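Local coordinates for protein benzoylformate Decarboxylase (Polynucleobacter necessarius, PDB 4K9Q) that probably decarboxylates benzoylformate to benzaldehyde and carbon dioxide, using thiamine diphosphate held in place by a magnesium ion, at residues A[452-464]-A[474-486]. Sequence-based numbering, arbitrary orientation.
With MG (magnesium ion), chain C; TPP (thiamine diphosphate), chain D.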
ATOM      1  N   VAL A 452     -40.387  -3.593   2.989  1.00 10.13           N
ATOM      2  CA  VAL A 452     -41.150  -3.668   4.225  1.00  9.39           C
ATOM      3  C   VAL A 452     -40.216  -3.257   5.349  1.00 11.32           C
ATOM      4  O   VAL A 452     -39.230  -3.952   5.633  1.00 11.09           O
ATOM      5  CB  VAL A 452     -41.710  -5.079   4.484  1.00 11.59           C
ATOM      6  CG1 VAL A 452     -42.554  -5.094   5.758  1.00 11.09           C
ATOM      7  CG2 VAL A 452     -42.550  -5.536   3.290  1.00 15.36           C
ATOM      8  N   VAL A 453     -40.507  -2.120   5.970  1.00 11.21           N
ATOM      9  CA  VAL A 453     -39.627  -1.568   6.995  1.00  9.70           C
ATOM     10  C   VAL A 453     -40.150  -1.869   8.396  1.00 13.38           C
ATOM     11  O   VAL A 453     -41.247  -1.447   8.770  1.00 12.89           O
ATOM     12  CB  VAL A 453     -39.459  -0.039   6.843  1.00 11.42           C
ATOM     13  CG1 VAL A 453     -38.456   0.493   7.879  1.00 15.48           C
ATOM     14  CG2 VAL A 453     -39.024   0.322   5.441  1.00 11.12           C
ATOM     15  N   PHE A 454     -39.352  -2.603   9.158  1.00 11.51           N
ATOM     16  CA  PHE A 454     -39.682  -2.958  10.529  1.00 11.28           C
ATOM     17  C   PHE A 454     -39.257  -1.842  11.472  1.00 12.51           C
ATOM     18  O   PHE A 454     -38.080  -1.710  11.813  1.00 12.30           O
ATOM     19  CB  PHE A 454     -39.011  -4.291  10.895  1.00 10.46           C
ATOM     20  CG  PHE A 454     -39.592  -5.472  10.159  1.00 12.49           C
ATOM     21  CD1 PHE A 454     -39.385  -5.633   8.798  1.00 14.06           C
ATOM     22  CD2 PHE A 454     -40.345  -6.417  10.834  1.00 12.67           C
ATOM     23  CE1 PHE A 454     -39.934  -6.717   8.116  1.00 11.68           C
ATOM     24  CE2 PHE A 454     -40.886  -7.511  10.168  1.00 13.11           C
ATOM     25  CZ  PHE A 454     -40.683  -7.659   8.805  1.00 12.36           C
ATOM     26  N   GLN A 455     -40.214  -1.021  11.885  1.00 12.30           N
ATOM     27  CA  GLN A 455     -39.873   0.179  12.641  1.00 12.43           C
ATOM     28  C   GLN A 455     -39.964  -0.003  14.160  1.00 12.84           C
ATOM     29  O   GLN A 455     -41.040   0.099  14.742  1.00 12.65           O
ATOM     30  CB  GLN A 455     -40.712   1.375  12.176  1.00 14.83           C
ATOM     31  CG  GLN A 455     -40.303   2.665  12.857  1.00 16.52           C
ATOM     32  CD  GLN A 455     -41.042   3.868  12.333  1.00 22.38           C
ATOM     33  OE1 GLN A 455     -42.273   3.927  12.372  1.00 32.14           O
ATOM     34  NE2 GLN A 455     -40.298   4.848  11.861  1.00 24.86           N
ATOM     35  N   ASN A 456     -38.820  -0.268  14.800  1.00 11.33           N
ATOM     36  CA  ASN A 456     -38.752  -0.322  16.264  1.00 11.81           C
ATOM     37  C   ASN A 456     -38.099   0.917  16.884  1.00 13.64           C
ATOM     38  O   ASN A 456     -37.883   0.976  18.097  1.00 14.83           O
ATOM     39  CB  ASN A 456     -38.088  -1.624  16.766  1.00 12.23           C
ATOM     40  CG  ASN A 456     -36.699  -1.838  16.183  1.00 14.59           C
ATOM     41  OD1 ASN A 456     -36.149  -0.944  15.559  1.00 11.82           O
ATOM     42  ND2 ASN A 456     -36.133  -3.025  16.386  1.00 12.03           N
ATOM     43  N   GLU A 457     -37.820   1.913  16.043  1.00  9.81           N
ATOM     44  CA  GLU A 457     -37.217   3.178  16.466  1.00 11.25           C
ATOM     45  C   GLU A 457     -35.911   3.007  17.229  1.00 13.25           C
ATOM     46  O   GLU A 457     -35.615   3.777  18.142  1.00 14.12           O
ATOM     47  CB  GLU A 457     -38.222   4.014  17.275  1.00 14.38           C
ATOM     48  CG  GLU A 457     -39.501   4.230  16.496  1.00 14.65           C
ATOM     49  CD  GLU A 457     -40.388   5.307  17.088  1.00 29.32           C
ATOM     50  OE1 GLU A 457     -40.732   5.201  18.280  1.00 33.77           O
ATOM     51  OE2 GLU A 457     -40.736   6.255  16.353  1.00 35.77           O
ATOM     52  N   GLU A 458     -35.126   2.008  16.839  1.00 12.71           N
ATOM     53  CA  GLU A 458     -33.856   1.738  17.507  1.00  9.34           C
ATOM     54  C   GLU A 458     -32.931   0.911  16.628  1.00 11.80           C
ATOM     55  O   GLU A 458     -33.369   0.283  15.678  1.00 10.85           O
ATOM     56  CB  GLU A 458     -34.110   0.983  18.821  1.00 13.96           C
ATOM     57  CG  GLU A 458     -34.662  -0.436  18.613  1.00 15.49           C
ATOM     58  CD  GLU A 458     -35.265  -1.065  19.872  1.00 19.61           C
ATOM     59  OE1 GLU A 458     -35.111  -0.498  20.976  1.00 18.22           O
ATOM     60  OE2 GLU A 458     -35.911  -2.133  19.735  1.00 20.98           O
ATOM     61  N   TYR A 459     -31.643   0.920  16.943  1.00 11.16           N
ATOM     62  CA  TYR A 459     -30.730  -0.054  16.382  1.00 11.90           C
ATOM     63  C   TYR A 459     -30.837  -1.301  17.271  1.00 12.43           C
ATOM     64  O   TYR A 459     -30.022  -1.520  18.168  1.00 11.16           O
ATOM     65  CB  TYR A 459     -29.301   0.495  16.408  1.00 13.15           C
ATOM     66  CG  TYR A 459     -28.958   1.608  15.412  1.00 11.85           C
ATOM     67  CD1 TYR A 459     -29.310   1.530  14.057  1.00 12.45           C
ATOM     68  CD2 TYR A 459     -28.220   2.715  15.827  1.00 11.74           C
ATOM     69  CE1 TYR A 459     -28.950   2.541  13.161  1.00 13.49           C
ATOM     70  CE2 TYR A 459     -27.859   3.717  14.943  1.00 12.30           C
ATOM     71  CZ  TYR A 459     -28.223   3.628  13.609  1.00 11.02           C
ATOM     72  OH  TYR A 459     -27.850   4.640  12.743  1.00 11.59           O
ATOM     73  N   GLY A 460     -31.883  -2.092  17.044  1.00 13.36           N
ATOM     74  CA  GLY A 460     -32.255  -3.165  17.953  1.00 11.50           C
ATOM     75  C   GLY A 460     -31.153  -4.159  18.250  1.00 15.49           C
ATOM     76  O   GLY A 460     -30.907  -4.504  19.414  1.00 15.33           O
ATOM     77  N   ILE A 461     -30.489  -4.633  17.208  1.00 12.96           N
ATOM     78  CA  ILE A 461     -29.507  -5.680  17.416  1.00 16.32           C
ATOM     79  C   ILE A 461     -28.320  -5.167  18.228  1.00 15.35           C
ATOM     80  O   ILE A 461     -27.667  -5.945  18.919  1.00 15.70           O
ATOM     81  CB  ILE A 461     -29.053  -6.336  16.107  1.00 14.18           C
ATOM     82  CG1 ILE A 461     -28.341  -7.663  16.421  1.00 22.95           C
ATOM     83  CG2 ILE A 461     -28.153  -5.406  15.334  1.00 17.50           C
ATOM     84  CD1 ILE A 461     -28.037  -8.521  15.223  1.00 21.98           C
ATOM     85  N   LEU A 462     -28.045  -3.865  18.171  1.00 12.36           N
ATOM     86  CA  LEU A 462     -26.971  -3.326  19.018  1.00 13.40           C
ATOM     87  C   LEU A 462     -27.337  -3.362  20.505  1.00 15.68           C
ATOM     88  O   LEU A 462     -26.458  -3.467  21.364  1.00 15.41           O
ATOM     89  CB  LEU A 462     -26.575  -1.910  18.603  1.00 13.61           C
ATOM     90  CG  LEU A 462     -26.024  -1.752  17.183  1.00 12.77           C
ATOM     91  CD1 LEU A 462     -25.547  -0.330  16.936  1.00 12.38           C
ATOM     92  CD2 LEU A 462     -24.913  -2.763  16.905  1.00 15.87           C
ATOM     93  N   LYS A 463     -28.625  -3.280  20.818  1.00 12.41           N
ATOM     94  CA  LYS A 463     -29.053  -3.426  22.211  1.00 13.96           C
ATOM     95  C   LYS A 463     -28.970  -4.892  22.632  1.00 17.85           C
ATOM     96  O   LYS A 463     -28.689  -5.195  23.790  1.00 18.00           O
ATOM     97  CB  LYS A 463     -30.471  -2.873  22.420  1.00 16.83           C
ATOM     98  CG  LYS A 463     -30.573  -1.358  22.238  1.00 14.38           C
ATOM     99  CD  LYS A 463     -31.958  -0.844  22.598  1.00 18.81           C
ATOM    100  CE  LYS A 463     -32.061   0.652  22.349  1.00 17.04           C
ATOM    101  NZ  LYS A 463     -33.417   1.175  22.704  1.00 19.89           N
ATOM    102  N   GLN A 464     -29.219  -5.795  21.688  1.00 16.61           N
ATOM    103  CA  GLN A 464     -29.063  -7.223  21.940  1.00 18.38           C
ATOM    104  C   GLN A 464     -27.599  -7.504  22.259  1.00 21.01           C
ATOM    105  O   GLN A 464     -27.281  -8.247  23.185  1.00 23.02           O
ATOM    106  CB  GLN A 464     -29.503  -8.045  20.728  1.00 17.61           C
ATOM    107  CG  GLN A 464     -31.006  -7.972  20.432  1.00 18.16           C
ATOM    108  CD  GLN A 464     -31.426  -8.784  19.217  1.00 23.54           C
ATOM    109  OE1 GLN A 464     -30.864  -8.648  18.124  1.00 23.23           O
ATOM    110  NE2 GLN A 464     -32.427  -9.639  19.403  1.00 27.57           N
ATOM    111  N   VAL A 474     -24.435   2.712  26.292  1.00 16.22           N
ATOM    112  CA  VAL A 474     -23.912   3.073  24.979  1.00 16.77           C
ATOM    113  C   VAL A 474     -24.849   4.111  24.335  1.00 16.45           C
ATOM    114  O   VAL A 474     -26.061   3.904  24.290  1.00 17.45           O
ATOM    115  CB  VAL A 474     -23.799   1.838  24.067  1.00 13.97           C
ATOM    116  CG1 VAL A 474     -23.440   2.246  22.632  1.00 12.41           C
ATOM    117  CG2 VAL A 474     -22.778   0.853  24.626  1.00 19.13           C
ATOM    118  N   PRO A 475     -24.296   5.241  23.859  1.00 15.44           N
ATOM    119  CA  PRO A 475     -25.145   6.249  23.218  1.00 14.25           C
ATOM    120  C   PRO A 475     -25.485   5.914  21.772  1.00 15.25           C
ATOM    121  O   PRO A 475     -24.905   5.001  21.190  1.00 15.65           O
ATOM    122  CB  PRO A 475     -24.289   7.516  23.271  1.00 16.19           C
ATOM    123  CG  PRO A 475     -22.892   7.022  23.279  1.00 19.84           C
ATOM    124  CD  PRO A 475     -22.889   5.677  23.963  1.00 14.29           C
ATOM    125  N   GLY A 476     -26.440   6.648  21.212  1.00 12.70           N
ATOM    126  CA  GLY A 476     -26.769   6.528  19.798  1.00 17.67           C
ATOM    127  C   GLY A 476     -27.506   5.275  19.345  1.00 15.38           C
ATOM    128  O   GLY A 476     -27.470   4.936  18.158  1.00 16.93           O
ATOM    129  N   LEU A 477     -28.203   4.602  20.260  1.00 12.43           N
ATOM    130  CA  LEU A 477     -28.884   3.366  19.894  1.00 12.11           C
ATOM    131  C   LEU A 477     -30.367   3.564  19.591  1.00 13.64           C
ATOM    132  O   LEU A 477     -31.013   2.680  19.014  1.00 13.74           O
ATOM    133  CB  LEU A 477     -28.679   2.291  20.966  1.00 11.79           C
ATOM    134  CG  LEU A 477     -27.226   1.899  21.275  1.00 11.85           C
ATOM    135  CD1 LEU A 477     -27.183   0.712  22.228  1.00 15.38           C
ATOM    136  CD2 LEU A 477     -26.462   1.594  19.991  1.00 12.60           C
ATOM    137  N   ASP A 478     -30.902   4.723  19.966  1.00 11.69           N
ATOM    138  CA  ASP A 478     -32.317   5.030  19.714  1.00 12.35           C
ATOM    139  C   ASP A 478     -32.506   5.915  18.491  1.00 13.97           C
ATOM    140  O   ASP A 478     -31.688   6.795  18.219  1.00 14.55           O
ATOM    141  CB  ASP A 478     -32.953   5.676  20.941  1.00 16.25           C
ATOM    142  CG  ASP A 478     -33.080   4.703  22.093  1.00 22.86           C
ATOM    143  OD1 ASP A 478     -33.648   3.611  21.879  1.00 24.04           O
ATOM    144  OD2 ASP A 478     -32.597   5.020  23.197  1.00 28.84           O
ATOM    145  N   LEU A 479     -33.594   5.674  17.758  1.00 11.02           N
ATOM    146  CA  LEU A 479     -33.875   6.388  16.518  1.00 11.71           C
ATOM    147  C   LEU A 479     -35.266   7.033  16.500  1.00 11.59           C
ATOM    148  O   LEU A 479     -36.090   6.719  15.643  1.00 12.47           O
ATOM    149  CB  LEU A 479     -33.774   5.432  15.333  1.00 12.91           C
ATOM    150  CG  LEU A 479     -32.432   4.751  15.111  1.00 15.88           C
ATOM    151  CD1 LEU A 479     -32.532   3.711  13.987  1.00 16.04           C
ATOM    152  CD2 LEU A 479     -31.340   5.791  14.832  1.00 13.11           C
ATOM    153  N   PRO A 480     -35.523   7.963  17.431  1.00 13.04           N
ATOM    154  CA  PRO A 480     -36.803   8.672  17.386  1.00 16.36           C
ATOM    155  C   PRO A 480     -36.888   9.649  16.219  1.00 14.60           C
ATOM    156  O   PRO A 480     -35.870  10.054  15.637  1.00 13.66           O
ATOM    157  CB  PRO A 480     -36.798   9.456  18.702  1.00 13.81           C
ATOM    158  CG  PRO A 480     -35.348   9.731  18.930  1.00 14.66           C
ATOM    159  CD  PRO A 480     -34.671   8.448  18.527  1.00 12.35           C
ATOM    160  N   GLY A 481     -38.112  10.024  15.879  1.00 13.71           N
ATOM    161  CA  GLY A 481     -38.328  11.094  14.928  1.00 13.01           C
ATOM    162  C   GLY A 481     -37.963  10.853  13.473  1.00 15.14           C
ATOM    163  O   GLY A 481     -37.615  11.798  12.780  1.00 16.45           O
ATOM    164  N   LEU A 482     -38.027   9.613  12.999  1.00 13.07           N
ATOM    165  CA  LEU A 482     -37.879   9.365  11.560  1.00 13.48           C
ATOM    166  C   LEU A 482     -39.245   9.135  10.945  1.00 17.07           C
ATOM    167  O   LEU A 482     -40.027   8.323  11.451  1.00 18.53           O
ATOM    168  CB  LEU A 482     -37.008   8.146  11.283  1.00 14.49           C
ATOM    169  CG  LEU A 482     -35.559   8.241  11.732  1.00 16.47           C
ATOM    170  CD1 LEU A 482     -34.903   6.876  11.641  1.00 16.45           C
ATOM    171  CD2 LEU A 482     -34.824   9.277  10.889  1.00 16.97           C
ATOM    172  N   ASP A 483     -39.538   9.854   9.864  1.00 14.14           N
ATOM    173  CA  ASP A 483     -40.787   9.633   9.131  1.00 13.81           C
ATOM    174  C   ASP A 483     -40.419   8.886   7.864  1.00 13.83           C
ATOM    175  O   ASP A 483     -40.038   9.478   6.847  1.00 13.12           O
ATOM    176  CB  ASP A 483     -41.489  10.951   8.793  1.00 16.22           C
ATOM    177  CG  ASP A 483     -42.860  10.742   8.131  1.00 20.28           C
ATOM    178  OD1 ASP A 483     -43.119   9.641   7.597  1.00 14.93           O
ATOM    179  OD2 ASP A 483     -43.682  11.684   8.136  1.00 22.80           O
ATOM    180  N   ILE A 484     -40.505   7.567   7.940  1.00 14.34           N
ATOM    181  CA  ILE A 484     -40.056   6.736   6.842  1.00 11.85           C
ATOM    182  C   ILE A 484     -41.038   6.765   5.671  1.00 13.25           C
ATOM    183  O   ILE A 484     -40.632   6.602   4.527  1.00 13.68           O
ATOM    184  CB  ILE A 484     -39.760   5.314   7.346  1.00 12.92           C
ATOM    185  CG1 ILE A 484     -38.661   5.402   8.422  1.00 16.73           C
ATOM    186  CG2 ILE A 484     -39.331   4.406   6.199  1.00 14.06           C
ATOM    187  CD1 ILE A 484     -38.226   4.068   8.990  1.00 20.48           C
ATOM    188  N   VAL A 485     -42.321   7.002   5.947  1.00 11.69           N
ATOM    189  CA  VAL A 485     -43.280   7.209   4.860  1.00 11.52           C
ATOM    190  C   VAL A 485     -42.841   8.391   4.004  1.00 13.57           C
ATOM    191  O   VAL A 485     -42.825   8.308   2.776  1.00 12.88           O
ATOM    192  CB  VAL A 485     -44.700   7.436   5.396  1.00 12.27           C
ATOM    193  CG1 VAL A 485     -45.655   7.830   4.266  1.00 17.78           C
ATOM    194  CG2 VAL A 485     -45.185   6.181   6.132  1.00 15.85           C
ATOM    195  N   ALA A 486     -42.448   9.483   4.660  1.00 13.69           N
ATOM    196  CA  ALA A 486     -41.961  10.661   3.940  1.00 14.91           C
ATOM    197  C   ALA A 486     -40.704  10.369   3.128  1.00 12.12           C
ATOM    198  O   ALA A 486     -40.509  10.960   2.067  1.00 13.19           O
ATOM    199  CB  ALA A 486     -41.735  11.828   4.901  1.00 12.54           C
TER
HETATM  200 MG    MG C 601     -34.519  -0.914  14.102  1.00 10.32          MG
HETATM  201  N1' TPP D 602     -22.555   0.953   9.954  1.00 11.16           N
HETATM  202  C2' TPP D 602     -22.443   0.101   8.867  1.00 13.06           C
HETATM  203  CM2 TPP D 602     -22.129   0.646   7.505  1.00 13.69           C
HETATM  204  N3' TPP D 602     -22.600  -1.263   9.017  1.00 11.81           N
HETATM  205  C4' TPP D 602     -22.879  -1.787  10.256  1.00 14.76           C
HETATM  206  N4' TPP D 602     -23.014  -3.103  10.397  1.00 14.21           N
HETATM  207  C5' TPP D 602     -23.030  -0.934  11.350  1.00 13.17           C
HETATM  208  C6' TPP D 602     -22.852   0.441  11.208  1.00 13.00           C
HETATM  209  C7' TPP D 602     -23.334  -1.508  12.710  1.00 13.93           C
HETATM  210  N3  TPP D 602     -24.673  -2.044  12.916  1.00 15.00           N
HETATM  211  C2  TPP D 602     -24.994  -3.391  12.894  1.00 20.14           C
HETATM  212  S1  TPP D 602     -26.546  -3.704  13.188  0.75 14.64           S
HETATM  213  C5  TPP D 602     -26.870  -2.130  13.366  1.00 11.77           C
HETATM  214  C4  TPP D 602     -25.768  -1.294  13.208  1.00 19.58           C
HETATM  215  CM4 TPP D 602     -25.780   0.210  13.317  1.00 12.14           C
HETATM  216  C6  TPP D 602     -28.289  -1.777  13.712  1.00 17.16           C
HETATM  217  C7  TPP D 602     -29.327  -2.161  12.670  1.00 13.81           C
HETATM  218  O7  TPP D 602     -30.508  -1.512  13.081  1.00 16.37           O
HETATM  219  PA  TPP D 602     -31.898  -1.719  12.298  1.00 14.79           P
HETATM  220  O1A TPP D 602     -31.631  -1.700  10.821  1.00 14.04           O
HETATM  221  O2A TPP D 602     -32.875  -0.656  12.690  1.00 14.48           O
HETATM  222  O3A TPP D 602     -32.325  -3.228  12.649  1.00 13.58           O
HETATM  223  PB  TPP D 602     -32.866  -3.815  14.045  1.00 14.54           P
HETATM  224  O1B TPP D 602     -31.682  -4.405  14.741  1.00 17.35           O
HETATM  225  O2B TPP D 602     -33.872  -4.885  13.681  1.00 18.59           O
HETATM  226  O3B TPP D 602     -33.463  -2.737  14.892  1.00 12.17           O
HETATM  227  O   HOH W   1     -35.665  -2.496  12.799  1.00 13.80           O
HETATM  228  O   HOH W   2     -42.654   6.283   9.742  1.00 23.60           O
HETATM  229  O   HOH W   3     -38.503   7.139  14.429  1.00 17.83           O
HETATM  230  O   HOH W   4     -40.414   9.124  17.254  1.00 21.23           O
HETATM  231  O   HOH W   5     -40.992   7.639  14.206  1.00 35.39           O
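The Leu-479 side chain crosses that of Tyr-459 at about a right angle and sets CD1 over one face of the ring, offset toward the rim, a CH-pi contact with Leu-479 CD1 4.1 Å from the ring centroid. Over the opposite face sits the thiazolium methyl CM4 of thiamine diphosphate, and Gly-476 O lies at the ring edge, 3.3 Å from Tyr-459 CD2. At the far end the hydroxyl is hydrogen-bonded to Asn-23 of the second subunit. Cut back to an alanine, this position would probably leave a gap between Leu-479 CD1 and the cofactor methyl, and Asn-23 of that subunit without its hydroxyl partner.

The backbones beside the ring are tied by two bonds round a single bridge between Glu-458 and Asp-478: Tyr-459 N gives to Leu-477 O (2.8 Å, 165°), and Leu-479 N gives to Glu-457 O. This binds the 474-486 segment to the end of the thiamine diphosphate (GDG...N) motif, in the loop from strand 449-455 to helix 460-468. Here Asn-456 OD1 and Glu-458 O bind magnesium alongside Asp-429, while Gly-460 N and Ile-461 N, at the start of the helix, donate to the terminal phosphate.

On that helix Leu-462 CD1 lies 3.7 Å from Leu-477 CD2, the two side chains crossing at about a right angle. Lys-463 runs past Leu-477 in the opposite direction; its chain, extended beyond CG (chi3 -177°), brings NZ to Asp-478 OD1 (2.6 Å, syn side) and Glu-458 OE1 (2.9 Å, anti side). The ammonium probably offsets the repulsion between those two carboxylates, helped by Lys-526, which pairs with Glu-458.

Farther along, Val-453 CG1 and Ile-484 CD1 meet tip to tip at 3.8 Å. Three waters lie within hydrogen-bonding distance of Glu-457 OE2; one donates to it and accepts from Gly-481 N.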